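Local coordinates for protein quinoline 2-oxidoreductase large subunit (Pseudomonas putida, PDB 1T3Q) that probably hydroxylates quinoline at carbon 2, using a molybdenum centre held by a pterin cytosine dinucleotide cofactor, at residues Ala222-Ser227 with Gln257-His262; Gly253-Lys258 with Ala369-Gly374; Gln216-Thr221 with Glu245-Asp250; Thr231-Phe236 with Glu264-Cys269. All coordinates share one frame; numbering follows the deposited sequence.

Contact 1. Residues Ala222-Ser227 with Gln257-His262; sequences ATQMPS and QKAHLH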
# COMPACT_ATOMS: atom_id res chain seq x y z
N ALA B 222 9.11 -6.67 -10.56
CA ALA B 222 9.21 -8.12 -10.47
C ALA B 222 10.69 -8.46 -10.60
O ALA B 222 11.17 -8.84 -11.68
CB ALA B 222 8.42 -8.77 -11.60
N THR B 223 11.42 -8.32 -9.50
CA THR B 223 12.85 -8.58 -9.50
C THR B 223 13.28 -9.61 -8.47
O THR B 223 12.59 -9.84 -7.47
CB THR B 223 13.63 -7.27 -9.24
OG1 THR B 223 15.04 -7.53 -9.28
CG2 THR B 223 13.27 -6.70 -7.86
N GLN B 224 14.43 -10.22 -8.72
CA GLN B 224 15.01 -11.20 -7.81
C GLN B 224 16.07 -10.50 -6.94
O GLN B 224 16.61 -11.10 -6.01
CB GLN B 224 15.68 -12.34 -8.59
CG GLN B 224 14.80 -12.96 -9.66
CD GLN B 224 15.51 -14.04 -10.45
OE1 GLN B 224 15.23 -14.23 -11.63
NE2 GLN B 224 16.42 -14.77 -9.80
N MET B 225 16.34 -9.23 -7.24
CA MET B 225 17.37 -8.48 -6.51
C MET B 225 16.93 -7.05 -6.15
O MET B 225 17.48 -6.07 -6.66
CB MET B 225 18.64 -8.41 -7.37
CG MET B 225 19.16 -9.77 -7.86
SD MET B 225 20.50 -9.66 -9.09
CE MET B 225 21.86 -9.04 -8.05
N PRO B 226 15.96 -6.90 -5.24
CA PRO B 226 15.47 -5.57 -4.85
C PRO B 226 16.48 -4.55 -4.32
O PRO B 226 16.43 -3.38 -4.71
CB PRO B 226 14.36 -5.89 -3.84
CG PRO B 226 14.82 -7.17 -3.24
CD PRO B 226 15.32 -7.95 -4.42
N SER B 227 17.37 -4.97 -3.43
CA SER B 227 18.36 -4.04 -2.87
C SER B 227 19.28 -3.52 -3.98
O SER B 227 19.69 -2.35 -3.97
CB SER B 227 19.21 -4.72 -1.79
OG SER B 227 18.41 -5.09 -0.68
N GLN B 257 16.32 -14.29 -15.44
CA GLN B 257 15.94 -13.18 -16.31
C GLN B 257 15.60 -11.94 -15.50
O GLN B 257 15.89 -10.81 -15.91
CB GLN B 257 14.75 -13.56 -17.19
CG GLN B 257 14.46 -12.55 -18.31
CD GLN B 257 13.17 -12.84 -19.03
OE1 GLN B 257 12.09 -12.44 -18.59
NE2 GLN B 257 13.26 -13.54 -20.16
N LYS B 258 14.99 -12.16 -14.34
CA LYS B 258 14.60 -11.06 -13.48
C LYS B 258 15.68 -10.75 -12.44
O LYS B 258 15.42 -10.13 -11.41
CB LYS B 258 13.24 -11.38 -12.83
CG LYS B 258 12.14 -11.37 -13.89
CD LYS B 258 10.76 -11.77 -13.36
CE LYS B 258 9.77 -11.84 -14.52
NZ LYS B 258 8.50 -12.53 -14.15
N ALA B 259 16.90 -11.20 -12.74
CA ALA B 259 18.04 -10.95 -11.88
C ALA B 259 18.98 -10.02 -12.65
O ALA B 259 20.20 -10.20 -12.64
CB ALA B 259 18.76 -12.25 -11.54
N HIS B 260 18.40 -9.04 -13.33
CA HIS B 260 19.17 -8.04 -14.08
C HIS B 260 18.49 -6.70 -13.87
O HIS B 260 17.32 -6.63 -13.48
CB HIS B 260 19.16 -8.30 -15.59
CG HIS B 260 19.72 -9.62 -16.00
ND1 HIS B 260 18.93 -10.73 -16.19
CD2 HIS B 260 20.99 -10.01 -16.27
CE1 HIS B 260 19.69 -11.75 -16.57
NE2 HIS B 260 20.95 -11.33 -16.62
N LEU B 261 19.23 -5.63 -14.13
CA LEU B 261 18.66 -4.30 -14.04
C LEU B 261 18.16 -4.04 -15.45
O LEU B 261 18.93 -4.16 -16.41
CB LEU B 261 19.72 -3.27 -13.66
CG LEU B 261 19.16 -1.85 -13.54
CD1 LEU B 261 18.20 -1.77 -12.36
CD2 LEU B 261 20.30 -0.86 -13.36
N HIS B 262 16.89 -3.70 -15.60
CA HIS B 262 16.35 -3.45 -16.94
C HIS B 262 16.24 -1.97 -17.22
O HIS B 262 15.92 -1.18 -16.34
CB HIS B 262 14.96 -4.07 -17.09
CG HIS B 262 14.83 -5.43 -16.49
ND1 HIS B 262 15.58 -6.51 -16.92
CD2 HIS B 262 14.07 -5.88 -15.47
CE1 HIS B 262 15.28 -7.57 -16.18
NE2 HIS B 262 14.37 -7.21 -15.30
O HOH W 1 13.28 -7.93 -13.04
O HOH W 2 15.17 -6.46 -11.83
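Gln-224 and Lys-258 join two buried loops beside the molybdenum site, just where an ST turn bends the first of them: Thr-223 OG1 accepts the amide N of Met-225. The backbone bond from Gln-224 N to Lys-258 O is 2.9 Å long with 157° at the hydrogen. The packing is close on this side. With CG anti to its own carbonyl carbon (chi1 -51°) and the chain extended beyond, the Gln-224 side chain runs along the peptide between Lys-258 and Ala-259. Its CG lies 3.4 Å from Lys-258 O, and its CD and NE2 rest on Ala-259 CB. The amide is held at both ends: OE1 accepts from Gly-256 N, while NE2 donates to Ala-544 O and to the oxo atom OM1 of the molybdenum ion. Without the amide, as with an alanine here, that oxo ligand and Gly-256 N would probably lose their partner and a gap would open over Ala-259. Met-225 adds its SD, 3.6 Å from Ala-259 O. Lys-258 slides its CB, CG and CD past Ala-222 O before NZ reaches Gly-253 O and Glu-202. The other side is looser and is bridged by two waters. One lies between Thr-223 OG1 and His-260 O. The second sits in the plane of the His-262 ring, 2.6 Å from NE2, and 2.7 Å from Ala-222 O.

Contact 2. Residues Gly253-Lys258 with Ala369-Gly374; sequences GGFGQK and AYRGVG. With MCN (pterin cytosine dinucleotide), chain N; SMO (dioxosulfidomolybdenum(VI) ion), chain O.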
# COMPACT_ATOMS: atom_id res chain seq x y z
N GLY B 253 7.78 -16.38 -11.74
CA GLY B 253 8.94 -17.01 -12.35
C GLY B 253 10.00 -15.99 -12.71
O GLY B 253 9.68 -14.90 -13.19
N GLY B 254 11.26 -16.34 -12.46
CA GLY B 254 12.37 -15.45 -12.76
C GLY B 254 13.45 -16.20 -13.53
O GLY B 254 13.79 -15.84 -14.66
N PHE B 255 13.99 -17.24 -12.90
CA PHE B 255 15.00 -18.08 -13.52
C PHE B 255 16.25 -17.33 -13.98
O PHE B 255 16.95 -17.80 -14.87
CB PHE B 255 14.39 -18.83 -14.71
CG PHE B 255 13.05 -19.46 -14.39
CD1 PHE B 255 12.97 -20.52 -13.50
CD2 PHE B 255 11.88 -18.96 -14.95
CE1 PHE B 255 11.73 -21.08 -13.16
CE2 PHE B 255 10.64 -19.51 -14.63
CZ PHE B 255 10.57 -20.56 -13.73
N GLY B 256 16.52 -16.18 -13.38
CA GLY B 256 17.69 -15.40 -13.77
C GLY B 256 17.35 -14.18 -14.61
O GLY B 256 18.01 -13.14 -14.51
N GLN B 257 16.32 -14.29 -15.44
CA GLN B 257 15.94 -13.18 -16.31
C GLN B 257 15.60 -11.94 -15.50
O GLN B 257 15.89 -10.81 -15.91
CB GLN B 257 14.75 -13.56 -17.19
CG GLN B 257 14.46 -12.55 -18.31
CD GLN B 257 13.17 -12.84 -19.03
OE1 GLN B 257 12.09 -12.44 -18.59
NE2 GLN B 257 13.26 -13.54 -20.16
N LYS B 258 14.99 -12.16 -14.34
CA LYS B 258 14.60 -11.06 -13.48
C LYS B 258 15.68 -10.75 -12.44
O LYS B 258 15.42 -10.13 -11.41
CB LYS B 258 13.24 -11.38 -12.83
CG LYS B 258 12.14 -11.37 -13.89
CD LYS B 258 10.76 -11.77 -13.36
CE LYS B 258 9.77 -11.84 -14.52
NZ LYS B 258 8.50 -12.53 -14.15
N ALA B 369 21.91 -13.89 -17.60
CA ALA B 369 21.79 -15.05 -16.73
C ALA B 369 20.48 -15.81 -16.88
O ALA B 369 19.41 -15.22 -16.93
CB ALA B 369 21.96 -14.62 -15.28
N TYR B 370 20.60 -17.13 -16.94
CA TYR B 370 19.45 -18.02 -17.01
C TYR B 370 19.89 -19.30 -16.30
O TYR B 370 20.96 -19.83 -16.57
CB TYR B 370 19.04 -18.31 -18.46
CG TYR B 370 17.98 -19.40 -18.60
CD1 TYR B 370 16.86 -19.44 -17.76
CD2 TYR B 370 18.08 -20.36 -19.61
CE1 TYR B 370 15.88 -20.43 -17.91
CE2 TYR B 370 17.10 -21.35 -19.77
CZ TYR B 370 16.01 -21.37 -18.92
OH TYR B 370 15.05 -22.35 -19.07
N ARG B 371 19.06 -19.73 -15.36
CA ARG B 371 19.27 -20.93 -14.56
C ARG B 371 20.42 -21.82 -15.02
O ARG B 371 20.34 -22.47 -16.07
CB ARG B 371 17.96 -21.74 -14.54
CG ARG B 371 17.84 -22.73 -13.40
CD ARG B 371 16.44 -23.31 -13.40
NE ARG B 371 16.15 -24.02 -12.16
CZ ARG B 371 14.93 -24.39 -11.78
NH1 ARG B 371 13.89 -24.12 -12.56
NH2 ARG B 371 14.75 -25.02 -10.62
N GLY B 372 21.49 -21.85 -14.23
CA GLY B 372 22.64 -22.67 -14.56
C GLY B 372 23.73 -21.88 -15.27
O GLY B 372 24.88 -22.32 -15.35
N VAL B 373 23.35 -20.72 -15.77
CA VAL B 373 24.24 -19.82 -16.50
C VAL B 373 25.23 -20.51 -17.44
O VAL B 373 24.86 -21.43 -18.16
CB VAL B 373 25.00 -18.86 -15.53
CG1 VAL B 373 23.99 -17.96 -14.83
CG2 VAL B 373 25.79 -19.65 -14.49
N GLY B 374 26.49 -20.06 -17.43
CA GLY B 374 27.49 -20.64 -18.31
C GLY B 374 27.96 -22.04 -17.98
O GLY B 374 28.68 -22.65 -18.79
N1 MCN N . 15.88 -25.70 -0.74
C2 MCN N . 15.66 -26.54 0.40
N3 MCN N . 16.82 -27.11 0.89
C4 MCN N . 18.11 -26.94 0.39
C5 MCN N . 18.27 -26.08 -0.79
C6 MCN N . 17.17 -25.46 -1.34
O2 MCN N . 14.55 -26.72 0.84
N4 MCN N . 19.15 -27.53 0.94
C1' MCN N . 14.59 -25.00 -1.30
C2D MCN N . 14.45 -23.50 -0.76
O2' MCN N . 13.03 -23.16 -0.59
C3' MCN N . 15.17 -22.69 -1.82
C4D MCN N . 14.84 -23.37 -3.12
O4D MCN N . 14.59 -24.82 -2.75
O3' MCN N . 14.68 -21.30 -1.80
C5' MCN N . 15.86 -23.15 -4.28
O5' MCN N . 17.12 -23.47 -3.73
PA MCN N . 18.37 -22.50 -3.72
O1A MCN N . 18.57 -22.10 -2.29
O2A MCN N . 19.43 -23.26 -4.50
O3A MCN N . 18.20 -21.18 -4.66
PB MCN N . 17.37 -19.83 -4.44
O1B MCN N . 18.35 -18.71 -4.40
O2B MCN N . 16.42 -19.96 -3.28
O3B MCN N . 16.46 -19.74 -5.76
C10 MCN N . 16.99 -19.22 -6.96
C9' MCN N . 17.20 -20.40 -7.85
C8' MCN N . 17.70 -19.80 -9.18
S8' MCN N . 19.26 -18.93 -9.09
C7' MCN N . 17.09 -19.90 -10.37
S7' MCN N . 17.68 -19.18 -11.90
C6' MCN N . 15.72 -20.65 -10.42
C7 MCN N . 15.61 -21.66 -9.31
O9' MCN N . 15.87 -21.07 -8.05
N5' MCN N . 14.67 -19.55 -10.49
C4A MCN N . 13.38 -20.14 -10.14
N8' MCN N . 14.23 -22.26 -9.27
C4B MCN N . 13.13 -21.42 -9.62
N1' MCN N . 11.86 -21.95 -9.30
C2' MCN N . 10.82 -21.12 -9.53
N2' MCN N . 9.58 -21.59 -9.26
N3' MCN N . 10.97 -19.84 -10.02
C4' MCN N . 12.23 -19.22 -10.35
O4' MCN N . 12.27 -18.09 -10.77
S SMO O . 20.20 -17.73 -13.29
MO SMO O . 19.62 -17.85 -11.24
OM2 SMO O . 21.35 -17.75 -11.10
OM1 SMO O . 18.94 -16.32 -11.00
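The carbonyl O of Phe-255 is met by three groups from 369-374. Arg-371 N donates to it at 2.9 Å and 165°, from above the carbonyl plane. Tyr-370 CA makes a CH...O contact at 3.3 Å, and CD1 of the Tyr-370 ring brings up an edge. Further along that edge, Tyr-370 CE1 touches Phe-255 CB. The oxygen is offered by a type I' turn from Gly-254 to Gln-257, and the turn has little room to spare: a CB on Gly-256 would run into Ala-369 O and the sulfur of the molybdenum ion.

The same two loops hold the cofactor. Gly-254 N and Phe-255 N both donate to the pterin O4', at 2.6 and 2.9 Å, and the Phe-255 ring turns a face to the pterin, with CE1 3.4 Å from C4'. Arg-371 follows the other end: CG anti to its own N (chi1 -159°) and an extended chain carry CB past the dithiolene sulfur S7' at 3.7 Å and put one face of the guanidinium over N8'. NE is tied to Gly-742 O and NH1 to Gln-685. A leucine in its place would probably leave Gln-685 and Gly-742 O without their donors and uncover the pterin around N8'. Both sulfurs, S7' and S8', bind the molybdenum. With backbone amides gripping the pterin oxygen and side chains lying over its rings, the loops probably orient the dithiolene, and so the metal, together with the other residues that bond the cofactor, among them Ser-506 and His-510.

Contact 3. Residues Gln216-Thr221 with Glu245-Asp250; sequences QLILWT and EVRVPD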
# COMPACT_ATOMS: atom_id res chain seq x y z
N GLN B 216 10.08 11.32 -2.48
CA GLN B 216 10.29 9.89 -2.33
C GLN B 216 9.79 9.11 -3.54
O GLN B 216 8.78 9.46 -4.15
CB GLN B 216 9.61 9.39 -1.05
CG GLN B 216 10.15 10.05 0.21
CD GLN B 216 9.50 9.52 1.47
OE1 GLN B 216 8.28 9.44 1.56
NE2 GLN B 216 10.32 9.16 2.45
N LEU B 217 10.52 8.05 -3.87
CA LEU B 217 10.19 7.20 -4.99
C LEU B 217 9.94 5.76 -4.54
O LEU B 217 10.73 5.20 -3.79
CB LEU B 217 11.34 7.20 -6.00
CG LEU B 217 11.35 6.09 -7.07
CD1 LEU B 217 10.21 6.32 -8.07
CD2 LEU B 217 12.68 6.09 -7.80
N ILE B 218 8.84 5.19 -5.00
CA ILE B 218 8.55 3.79 -4.70
C ILE B 218 8.54 3.10 -6.05
O ILE B 218 7.83 3.52 -6.96
CB ILE B 218 7.15 3.58 -4.06
CG1 ILE B 218 7.08 4.27 -2.69
CG2 ILE B 218 6.88 2.09 -3.89
CD1 ILE B 218 5.73 4.13 -2.01
N LEU B 219 9.36 2.06 -6.19
CA LEU B 219 9.42 1.31 -7.42
C LEU B 219 9.02 -0.13 -7.17
O LEU B 219 9.72 -0.86 -6.46
CB LEU B 219 10.84 1.32 -8.01
CG LEU B 219 11.05 0.39 -9.21
CD1 LEU B 219 10.17 0.82 -10.38
CD2 LEU B 219 12.52 0.41 -9.62
N TRP B 220 7.87 -0.52 -7.72
CA TRP B 220 7.39 -1.89 -7.61
C TRP B 220 8.00 -2.58 -8.82
O TRP B 220 7.87 -2.08 -9.94
CB TRP B 220 5.87 -1.96 -7.73
CG TRP B 220 5.12 -1.57 -6.51
CD1 TRP B 220 4.64 -2.40 -5.53
CD2 TRP B 220 4.68 -0.25 -6.16
NE1 TRP B 220 3.93 -1.68 -4.60
CE2 TRP B 220 3.94 -0.36 -4.97
CE3 TRP B 220 4.85 1.01 -6.75
CZ2 TRP B 220 3.36 0.75 -4.34
CZ3 TRP B 220 4.27 2.11 -6.13
CH2 TRP B 220 3.54 1.98 -4.94
N THR B 221 8.68 -3.70 -8.63
CA THR B 221 9.25 -4.39 -9.77
C THR B 221 9.38 -5.88 -9.52
O THR B 221 9.70 -6.31 -8.41
CB THR B 221 10.64 -3.81 -10.16
OG1 THR B 221 11.22 -4.62 -11.18
CG2 THR B 221 11.58 -3.75 -8.96
N GLU B 245 12.42 3.38 -2.35
CA GLU B 245 12.02 2.09 -1.79
C GLU B 245 11.63 1.21 -2.96
O GLU B 245 10.88 1.63 -3.84
CB GLU B 245 10.82 2.20 -0.85
CG GLU B 245 10.37 0.81 -0.36
CD GLU B 245 9.07 0.81 0.41
OE1 GLU B 245 8.67 -0.27 0.90
OE2 GLU B 245 8.44 1.88 0.54
N VAL B 246 12.15 -0.00 -2.97
CA VAL B 246 11.81 -0.95 -4.02
C VAL B 246 10.93 -2.01 -3.36
O VAL B 246 11.26 -2.49 -2.28
CB VAL B 246 13.06 -1.60 -4.62
CG1 VAL B 246 12.67 -2.79 -5.49
CG2 VAL B 246 13.82 -0.56 -5.47
N ARG B 247 9.82 -2.34 -4.00
CA ARG B 247 8.91 -3.35 -3.47
C ARG B 247 8.79 -4.48 -4.47
O ARG B 247 8.79 -4.25 -5.68
CB ARG B 247 7.52 -2.75 -3.21
CG ARG B 247 7.51 -1.77 -2.05
CD ARG B 247 6.12 -1.19 -1.79
NE ARG B 247 6.19 -0.16 -0.77
CZ ARG B 247 5.20 0.66 -0.43
NH1 ARG B 247 5.38 1.57 0.51
NH2 ARG B 247 4.02 0.56 -1.04
N VAL B 248 8.71 -5.71 -3.98
CA VAL B 248 8.60 -6.86 -4.86
C VAL B 248 7.31 -7.60 -4.56
O VAL B 248 7.12 -8.09 -3.45
CB VAL B 248 9.78 -7.84 -4.66
CG1 VAL B 248 9.74 -8.93 -5.73
CG2 VAL B 248 11.10 -7.08 -4.72
N PRO B 249 6.40 -7.67 -5.54
CA PRO B 249 5.14 -8.38 -5.30
C PRO B 249 5.42 -9.86 -5.56
O PRO B 249 6.57 -10.26 -5.61
CB PRO B 249 4.21 -7.77 -6.34
CG PRO B 249 5.13 -7.51 -7.50
CD PRO B 249 6.39 -6.97 -6.83
N ASP B 250 4.38 -10.67 -5.68
CA ASP B 250 4.60 -12.07 -6.00
C ASP B 250 5.14 -12.03 -7.42
O ASP B 250 4.70 -11.21 -8.23
CB ASP B 250 3.29 -12.86 -5.96
CG ASP B 250 2.76 -13.06 -4.54
OD1 ASP B 250 3.59 -13.37 -3.66
OD2 ASP B 250 1.54 -12.91 -4.32
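Arg-247 lies alongside Trp-220 on the neighbouring strand, and the two side chains point the same way. Its CB makes an off-centre CH-pi contact with the five-membered ring of Trp-220, 4.1 Å from the centroid. CG is anti to the carbonyl carbon (chi1 -69°), and the extended chain brings CD to 3.6 Å from Trp-220 NE1. At NE the chain turns polar: it gives a hydrogen bond to Glu-245 OE1 at 3.0 Å, part of a side-on salt bridge that NH1 completes with Glu-245 OE2. OE1 is met from above the carboxylate plane and has Ser-535 as a further partner. CZ and NH1 sit against Ile-218 CD1, which covers one face of the guanidinium, with 3.6 Å from that methyl to NH1. NH2, finally, comes to 3.4 Å from Trp-220 CZ2, with the guanidinium and indole planes 89° apart.

Beneath this row the backbones pair in parallel. Glu-245 N and Arg-247 N donate to Leu-217 O and Leu-219 O, while Leu-219 N and Thr-221 N donate back to Glu-245 O and Arg-247 O at 2.8 and 3.0 Å. On the other face of the sheet Leu-219 and Val-246 lie side by side, and both touch helix 226-237. That helix links the two strands in the chain, so they are the paired parallel strands of a beta-alpha-beta unit, with 244-247 at the edge of the sheet within this chain.

Contact 4. Residues Thr231-Phe236 with Glu264-Cys269; sequences TMVAMF and EELLVC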
# COMPACT_ATOMS: atom_id res chain seq x y z
N THR B 231 19.76 0.51 -5.23
CA THR B 231 21.07 1.16 -5.30
C THR B 231 21.41 1.63 -6.72
O THR B 231 21.96 2.72 -6.89
CB THR B 231 22.18 0.22 -4.81
OG1 THR B 231 21.86 -0.27 -3.50
CG2 THR B 231 23.51 0.96 -4.74
N MET B 232 21.08 0.82 -7.72
CA MET B 232 21.38 1.20 -9.10
C MET B 232 20.51 2.35 -9.60
O MET B 232 20.97 3.18 -10.38
CB MET B 232 21.27 -0.00 -10.04
CG MET B 232 22.27 -1.13 -9.74
SD MET B 232 23.99 -0.56 -9.57
CE MET B 232 24.11 -0.51 -7.84
N VAL B 233 19.25 2.39 -9.18
CA VAL B 233 18.38 3.48 -9.60
C VAL B 233 18.96 4.77 -9.01
O VAL B 233 19.02 5.80 -9.69
CB VAL B 233 16.94 3.30 -9.08
CG1 VAL B 233 16.14 4.59 -9.31
CG2 VAL B 233 16.27 2.15 -9.82
N ALA B 234 19.38 4.70 -7.75
CA ALA B 234 19.95 5.85 -7.08
C ALA B 234 21.17 6.38 -7.84
O ALA B 234 21.30 7.58 -8.07
CB ALA B 234 20.35 5.49 -5.65
N MET B 235 22.05 5.47 -8.23
CA MET B 235 23.27 5.85 -8.94
C MET B 235 23.07 6.29 -10.39
O MET B 235 23.59 7.32 -10.80
CB MET B 235 24.28 4.70 -8.89
CG MET B 235 24.63 4.27 -7.47
SD MET B 235 26.29 3.58 -7.34
CE MET B 235 25.97 1.86 -7.40
N PHE B 236 22.32 5.51 -11.16
CA PHE B 236 22.11 5.83 -12.56
C PHE B 236 21.10 6.94 -12.84
O PHE B 236 21.08 7.50 -13.94
CB PHE B 236 21.73 4.55 -13.32
CG PHE B 236 22.79 3.48 -13.28
CD1 PHE B 236 22.45 2.14 -13.38
CD2 PHE B 236 24.14 3.82 -13.15
CE1 PHE B 236 23.43 1.14 -13.34
CE2 PHE B 236 25.12 2.83 -13.11
CZ PHE B 236 24.76 1.49 -13.20
N GLU B 264 14.00 -0.42 -18.60
CA GLU B 264 12.64 -0.02 -18.25
C GLU B 264 12.43 0.30 -16.77
O GLU B 264 11.60 1.14 -16.44
CB GLU B 264 11.63 -1.07 -18.72
CG GLU B 264 11.54 -1.21 -20.23
CD GLU B 264 12.45 -2.27 -20.80
OE1 GLU B 264 13.57 -2.46 -20.27
OE2 GLU B 264 12.06 -2.92 -21.80
N GLU B 265 13.17 -0.37 -15.88
CA GLU B 265 13.02 -0.09 -14.45
C GLU B 265 13.45 1.33 -14.17
O GLU B 265 12.84 2.05 -13.38
CB GLU B 265 13.85 -1.08 -13.61
CG GLU B 265 13.33 -2.50 -13.66
CD GLU B 265 14.21 -3.49 -12.91
OE1 GLU B 265 13.70 -4.14 -11.97
OE2 GLU B 265 15.40 -3.62 -13.26
N LEU B 266 14.53 1.76 -14.83
CA LEU B 266 15.00 3.11 -14.63
C LEU B 266 14.04 4.07 -15.31
O LEU B 266 13.67 5.10 -14.74
CB LEU B 266 16.41 3.29 -15.22
CG LEU B 266 17.50 2.40 -14.61
CD1 LEU B 266 18.84 2.74 -15.25
CD2 LEU B 266 17.56 2.63 -13.11
N LEU B 267 13.60 3.71 -16.51
CA LEU B 267 12.69 4.56 -17.26
C LEU B 267 11.40 4.89 -16.53
O LEU B 267 11.00 6.05 -16.51
CB LEU B 267 12.39 3.94 -18.63
CG LEU B 267 13.55 3.99 -19.63
CD1 LEU B 267 13.22 3.13 -20.84
CD2 LEU B 267 13.81 5.45 -20.06
N VAL B 268 10.74 3.90 -15.93
CA VAL B 268 9.50 4.23 -15.23
C VAL B 268 9.73 5.21 -14.09
O VAL B 268 8.89 6.05 -13.82
CB VAL B 268 8.76 2.97 -14.72
CG1 VAL B 268 8.25 2.16 -15.90
CG2 VAL B 268 9.69 2.12 -13.85
N CYS B 269 10.89 5.11 -13.43
CA CYS B 269 11.19 6.03 -12.33
C CYS B 269 11.36 7.43 -12.89
O CYS B 269 10.83 8.40 -12.33
CB CYS B 269 12.47 5.61 -11.62
SG CYS B 269 12.33 4.03 -10.74
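Leu-266 and Val-233 bring two helices together through apolar contact. CD2 of Leu-266 lies 3.6 Å from Val-233 CG2 and 3.7 Å from Val-233 CA, so that this methyl presses against the helix backbone as well as the valine branch. The second methyl, CD1, reaches Phe-236 one turn further on, 3.9 Å from its CB, and approaches the ring obliquely. With CG anti to the carbonyl carbon (chi1 -62°) and the second torsion near 180°, the leucine fork is carried toward the other helix.

Sulfur makes a second, looser kind of contact: Cys-269 SG faces Val-233 CG1 at 4.1 Å. This uses the valine branch that Leu-266 does not touch most closely.

Backbone hydrogen bonds run within each helix, as in Phe-236 N to Met-232 O at 2.8 Å and Val-268 N to Glu-264 O at 2.9 Å; none passes between the two segments. The carboxylate of Glu-265 is used elsewhere, by Thr-221 OG1 and His-262 N.

The short segments cross at -63° with axes 10.4 Å apart, and Val-233 and Leu-266 are the residues whose CA atoms come nearest. Val-233 and Cys-269 both rest on Leu-217 of strand 216-221, so the helix pair packs on the sheet there. Leu-261 touches Phe-236 from the loop before helix 263-275, and Ile-87 of strand 87-89 covers Phe-236 and Leu-266.

In the fold
Contacts 1 and 2 lie deep in the chain, about 11 and 4 Å from its centre to theirs, and both are loop against loop. Polar backbone groups, waters and cofactor atoms dominate there, and His-260 NE2 with Ala-369 N is one tie between them. Contacts 3 and 4 lie about 21 and 22 Å out and join regular elements, though contact 4 is itself buried and contact 3 only partly so: strand pairing with a salt bridge in contact 3, apolar helix packing in contact 4. Helix 226-237 carries one side of contact 4, follows the loop of contact 1 and connects the strands of contact 3. Leu-219 meets Val-268 and Cys-269, so sheet and helices form one layered unit whose loops lead to the molybdenum.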